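Local coordinates for protein ammonium transporter (Kuenenia stuttgartiensis, PDB 6EU6) that probably senses ammonium as the Amt-type membrane part of a sensor histidine kinase, signalling across the membrane, at residues A[124-129]-A[376-381]; A[207-212]-A[268-273]. All coordinates share one frame; numbering follows the deposited sequence.

Contact 1 of 2, residues A[124-129]-A[376-381]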
loop_
_atom_site.group_PDB
_atom_site.type_symbol
_atom_site.label_atom_id
_atom_site.label_comp_id
_atom_site.label_asym_id
_atom_site.label_seq_id
_atom_site.Cartn_x
_atom_site.Cartn_y
_atom_site.Cartn_z
ATOM N N ASN A 124 -12.897 20.244 -13.755
ATOM C CA ASN A 124 -12.525 18.966 -13.205
ATOM C C ASN A 124 -13.685 18.323 -12.461
ATOM O O ASN A 124 -14.100 17.208 -12.774
ATOM C CB ASN A 124 -11.336 19.116 -12.301
ATOM C CG ASN A 124 -10.040 19.231 -13.085
ATOM O OD1 ASN A 124 -9.388 18.246 -13.351
ATOM N ND2 ASN A 124 -9.700 20.436 -13.510
ATOM N N ILE A 125 -14.219 19.007 -11.451
ATOM C CA ILE A 125 -15.264 18.413 -10.668
ATOM C C ILE A 125 -16.541 18.169 -11.501
ATOM O O ILE A 125 -17.201 17.136 -11.333
ATOM C CB ILE A 125 -15.595 19.188 -9.421
ATOM C CG1 ILE A 125 -16.035 20.601 -9.765
ATOM C CG2 ILE A 125 -14.381 19.255 -8.544
ATOM C CD1 ILE A 125 -16.523 21.336 -8.532
ATOM N N ALA A 126 -16.864 19.077 -12.407
ATOM C CA ALA A 126 -18.083 18.871 -13.190
ATOM C C ALA A 126 -17.852 17.733 -14.199
ATOM O O ALA A 126 -18.743 16.965 -14.514
ATOM C CB ALA A 126 -18.443 20.152 -13.925
ATOM N N GLY A 127 -16.651 17.660 -14.751
ATOM C CA GLY A 127 -16.267 16.556 -15.642
ATOM C C GLY A 127 -16.405 15.209 -14.969
ATOM O O GLY A 127 -16.942 14.258 -15.537
ATOM N N THR A 128 -15.934 15.119 -13.727
ATOM C CA THR A 128 -16.081 13.938 -12.952
ATOM C C THR A 128 -17.507 13.541 -12.765
ATOM O O THR A 128 -17.898 12.393 -12.937
ATOM C CB THR A 128 -15.448 14.110 -11.518
ATOM O OG1 THR A 128 -14.070 14.501 -11.644
ATOM C CG2 THR A 128 -15.564 12.786 -10.716
ATOM N N ALA A 129 -18.331 14.492 -12.404
ATOM C CA ALA A 129 -19.720 14.152 -12.164
ATOM C C ALA A 129 -20.373 13.651 -13.436
ATOM O O ALA A 129 -21.153 12.667 -13.419
ATOM C CB ALA A 129 -20.445 15.411 -11.667
ATOM N N MET A 376 -16.824 16.158 -25.903
ATOM C CA MET A 376 -16.767 17.444 -26.662
ATOM C C MET A 376 -18.004 18.337 -26.416
ATOM O O MET A 376 -17.866 19.532 -26.109
ATOM C CB MET A 376 -16.560 17.233 -28.164
ATOM C CG MET A 376 -15.165 16.748 -28.541
ATOM S SD MET A 376 -13.771 17.846 -28.114
ATOM C CE MET A 376 -14.137 19.169 -29.270
ATOM N N LEU A 377 -19.192 17.758 -26.487
ATOM C CA LEU A 377 -20.410 18.498 -26.242
ATOM C C LEU A 377 -20.457 19.052 -24.826
ATOM O O LEU A 377 -20.836 20.201 -24.567
ATOM C CB LEU A 377 -21.626 17.595 -26.541
ATOM C CG LEU A 377 -21.766 17.415 -28.072
ATOM C CD1 LEU A 377 -22.779 16.367 -28.537
ATOM C CD2 LEU A 377 -22.124 18.764 -28.687
ATOM N N PHE A 378 -20.031 18.227 -23.894
ATOM C CA PHE A 378 -20.087 18.629 -22.475
ATOM C C PHE A 378 -19.183 19.781 -22.227
ATOM O O PHE A 378 -19.627 20.773 -21.635
ATOM C CB PHE A 378 -19.766 17.461 -21.542
ATOM C CG PHE A 378 -19.695 17.859 -20.116
ATOM C CD1 PHE A 378 -20.846 17.976 -19.362
ATOM C CD2 PHE A 378 -18.474 18.179 -19.552
ATOM C CE1 PHE A 378 -20.802 18.441 -18.032
ATOM C CE2 PHE A 378 -18.408 18.569 -18.218
ATOM C CZ PHE A 378 -19.588 18.725 -17.461
ATOM N N PHE A 379 -17.937 19.704 -22.708
ATOM C CA PHE A 379 -17.034 20.823 -22.474
ATOM C C PHE A 379 -17.346 22.061 -23.336
ATOM O O PHE A 379 -17.015 23.158 -22.908
ATOM C CB PHE A 379 -15.564 20.434 -22.580
ATOM C CG PHE A 379 -15.145 19.561 -21.430
ATOM C CD1 PHE A 379 -14.952 20.127 -20.159
ATOM C CD2 PHE A 379 -14.966 18.223 -21.585
ATOM C CE1 PHE A 379 -14.646 19.345 -19.054
ATOM C CE2 PHE A 379 -14.642 17.415 -20.481
ATOM C CZ PHE A 379 -14.455 17.988 -19.222
ATOM N N LEU A 380 -17.991 21.870 -24.482
ATOM C CA LEU A 380 -18.479 23.001 -25.271
ATOM C C LEU A 380 -19.553 23.706 -24.503
ATOM O O LEU A 380 -19.512 24.912 -24.388
ATOM C CB LEU A 380 -19.044 22.565 -26.625
ATOM C CG LEU A 380 -17.981 22.308 -27.687
ATOM C CD1 LEU A 380 -18.605 21.498 -28.808
ATOM C CD2 LEU A 380 -17.274 23.571 -28.252
ATOM N N CYS A 381 -20.505 22.968 -23.949
ATOM C CA CYS A 381 -21.587 23.590 -23.188
ATOM C C CYS A 381 -21.079 24.189 -21.934
ATOM O O CYS A 381 -21.465 25.299 -21.615
ATOM C CB CYS A 381 -22.724 22.644 -22.857
ATOM S SG CYS A 381 -23.448 21.989 -24.367
#

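Contact 2 of 2, residues A[207-212]-A[268-273]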
loop_
_atom_site.group_PDB
_atom_site.type_symbol
_atom_site.label_atom_id
_atom_site.label_comp_id
_atom_site.label_asym_id
_atom_site.label_seq_id
_atom_site.Cartn_x
_atom_site.Cartn_y
_atom_site.Cartn_z
ATOM N N PRO A 207 11.020 10.191 -8.996
ATOM C CA PRO A 207 10.799 9.175 -7.952
ATOM C C PRO A 207 9.338 9.016 -7.583
ATOM O O PRO A 207 8.856 7.904 -7.387
ATOM C CB PRO A 207 11.617 9.716 -6.751
ATOM C CG PRO A 207 12.701 10.535 -7.365
ATOM C CD PRO A 207 12.141 11.112 -8.647
ATOM N N LEU A 208 8.598 10.108 -7.504
ATOM C CA LEU A 208 7.229 10.017 -7.116
ATOM C C LEU A 208 6.374 9.329 -8.239
ATOM O O LEU A 208 5.504 8.506 -7.939
ATOM C CB LEU A 208 6.702 11.423 -6.807
ATOM C CG LEU A 208 5.341 11.491 -6.152
ATOM C CD1 LEU A 208 5.310 10.802 -4.797
ATOM C CD2 LEU A 208 4.996 12.958 -5.979
ATOM N N ALA A 209 6.635 9.668 -9.496
ATOM C CA ALA A 209 6.008 8.942 -10.599
ATOM C C ALA A 209 6.340 7.432 -10.579
ATOM O O ALA A 209 5.551 6.641 -10.977
ATOM C CB ALA A 209 6.430 9.518 -11.920
ATOM N N THR A 210 7.534 7.063 -10.154
ATOM C CA THR A 210 7.965 5.675 -10.065
ATOM C C THR A 210 7.137 5.004 -8.983
ATOM O O THR A 210 6.584 3.888 -9.187
ATOM C CB THR A 210 9.472 5.583 -9.730
ATOM O OG1 THR A 210 10.210 6.270 -10.730
ATOM C CG2 THR A 210 9.942 4.162 -9.773
ATOM N N LEU A 211 6.998 5.676 -7.841
ATOM C CA LEU A 211 6.185 5.097 -6.777
ATOM C C LEU A 211 4.714 4.957 -7.291
ATOM O O LEU A 211 4.056 3.935 -7.012
ATOM C CB LEU A 211 6.261 5.898 -5.480
ATOM C CG LEU A 211 7.651 6.000 -4.823
ATOM C CD1 LEU A 211 7.620 6.780 -3.492
ATOM C CD2 LEU A 211 8.312 4.663 -4.603
ATOM N N GLY A 212 4.255 5.942 -8.066
ATOM C CA GLY A 212 2.940 5.898 -8.675
ATOM C C GLY A 212 2.758 4.679 -9.573
ATOM O O GLY A 212 1.782 3.956 -9.456
ATOM N N SER A 268 8.432 8.013 -21.080
ATOM C CA SER A 268 7.976 7.045 -22.075
ATOM C C SER A 268 8.042 5.654 -21.528
ATOM O O SER A 268 7.251 4.817 -21.935
ATOM C CB SER A 268 8.789 7.158 -23.372
ATOM O OG SER A 268 8.408 8.366 -23.964
ATOM N N LEU A 269 9.015 5.361 -20.649
ATOM C CA LEU A 269 9.067 4.040 -20.041
ATOM C C LEU A 269 7.815 3.809 -19.175
ATOM O O LEU A 269 7.196 2.742 -19.212
ATOM C CB LEU A 269 10.315 3.901 -19.193
ATOM C CG LEU A 269 10.379 2.647 -18.336
ATOM C CD1 LEU A 269 10.560 1.433 -19.208
ATOM C CD2 LEU A 269 11.533 2.760 -17.354
ATOM N N PHE A 270 7.430 4.820 -18.388
ATOM C CA PHE A 270 6.207 4.690 -17.577
ATOM C C PHE A 270 4.999 4.533 -18.438
ATOM O O PHE A 270 4.145 3.658 -18.204
ATOM C CB PHE A 270 5.947 5.956 -16.702
ATOM C CG PHE A 270 7.055 6.293 -15.700
ATOM C CD1 PHE A 270 7.626 5.355 -14.926
ATOM C CD2 PHE A 270 7.419 7.592 -15.492
ATOM C CE1 PHE A 270 8.638 5.637 -14.020
ATOM C CE2 PHE A 270 8.421 7.899 -14.588
ATOM C CZ PHE A 270 9.003 6.916 -13.830
ATOM N N THR A 271 4.904 5.371 -19.476
ATOM C CA THR A 271 3.772 5.277 -20.417
ATOM C C THR A 271 3.606 3.848 -20.903
ATOM O O THR A 271 2.521 3.333 -20.983
ATOM C CB THR A 271 3.954 6.263 -21.592
ATOM O OG1 THR A 271 3.965 7.567 -21.072
ATOM C CG2 THR A 271 2.843 6.153 -22.619
ATOM N N ALA A 272 4.703 3.226 -21.309
ATOM C CA ALA A 272 4.606 1.941 -21.875
ATOM C C ALA A 272 4.130 0.868 -20.853
ATOM O O ALA A 272 3.344 -0.003 -21.203
ATOM C CB ALA A 272 5.942 1.577 -22.488
ATOM N N ILE A 273 4.683 0.920 -19.612
ATOM C CA ILE A 273 4.312 0.016 -18.563
ATOM C C ILE A 273 2.814 0.120 -18.303
ATOM O O ILE A 273 2.114 -0.877 -18.311
ATOM C CB ILE A 273 5.152 0.276 -17.286
ATOM C CG1 ILE A 273 6.597 -0.156 -17.604
ATOM C CG2 ILE A 273 4.563 -0.537 -16.158
ATOM C CD1 ILE A 273 7.612 0.305 -16.594
#

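Contact 1 of 2, residues A[124-129]-A[376-381]
Phe-378 reaches from 376-381 onto the small-residue face that Ala-126 and Gly-127 offer on 124-129. Its bond out of the backbone points at the other helix, and with CG anti to the backbone N (chi1 175°) the far end of the ring meets Ala-126 and Gly-127. The outermost corner does the touching: CZ of Phe-378 rests 3.5 Å from Ala-126 O, and the methyl CB of Ala-126 sits in the plane of the ring at its edge, 4.0 Å from CZ of Phe-378. The neighbouring corner, CE2 of Phe-378, meets Gly-127 CA at 3.9 Å. These are van der Waals contacts, and no hydrogen bond joins the two segments. Phe-379 stands beside Phe-378 and is turned against it: CD2 of Phe-378 lies 3.8 Å above the centre of the Phe-379 ring, while CE1 of Phe-379 lies in the plane of the Phe-378 ring, at its edge. The edge of Phe-378 thus lies over the face of Phe-379 in an edge-to-face arrangement. The nearest atom of Phe-379 to the other helix is CZ, 4.3 Å from Gly-127 CA. A beta carbon at Gly-127 would lie only 3.4 Å from CZ of Phe-379, so the glycine lets the ring come close. Outside the pair, Phe-130 stacks on Phe-378, while Phe-177 and Ala-181 of helix 167-185 meet Phe-379. The short segments run nearer antiparallel than parallel, at 142°, with their axes 11.2 Å apart, a wide spacing bridged by aromatic rings. Such packing of the long last transmembrane helix, 353-385, against the outside of the bundle is characteristic of the eleven-helix Amt fold.

Contact 2 of 2, residues A[207-212]-A[268-273]
In the helical bundle of the Amt fold, close to where subunits of the trimer meet, Phe-270 of helix 266-280 packs on Ala-209 and Thr-210 of helix 206-226. The single ring carries the contact from its side. Its CG is anti to the carbonyl carbon (chi1 -60°), with the bond from the backbone directed at the other helix. Ala-209 points back toward it, and its methyl CB lies 3.7 Å from CE2 of Phe-270. One face of the ring also receives the backbone of Ala-209, whose carbonyl carbon C stands 4.2 Å above the plane, offset toward the rim. Thr-210 comes in differently: its side chain crosses that of Phe-270 at about a right angle, and OG1 meets the ring edge near its plane, 3.4 Å from CZ and 3.7 Å from CE1. The hydroxyl is not left to the ring, because OG1 hydrogen-bonds to Val-206 O one turn back in its own helix, which ties down its rotation. A serine in place of Phe-270 would probably open a gap beside Ala-209 CB and leave the Thr-210 hydroxyl without the ring edge that lies against it. Tyr-30 and Thr-213 of the same chain also touch Phe-270, and Leu-48 of a second subunit packs on it, while Ala-44 of that subunit lies on Thr-210. An aromatic ring filling the space between two transmembrane helices beside a subunit boundary fits the trimeric assembly of ammonium transporters.

The two contacts join different helix pairs of one bundle and do not touch: their centres lie 28 Å apart and their nearest atoms about 17 Å. Both segments of contact 2 fall between the two segments of contact 1 in the sequence. Phenylalanine against small residues is common to both, with no hydrogen bond across either. Contact 1 is partly buried, is touched by no other subunit and has a detergent molecule against Ile-125, consistent with a lipid-facing flank; two rings share its work. Contact 2 is buried, uses one ring, adds a threonine hydroxyl at the ring edge, and has a second subunit packed on its ring and threonine.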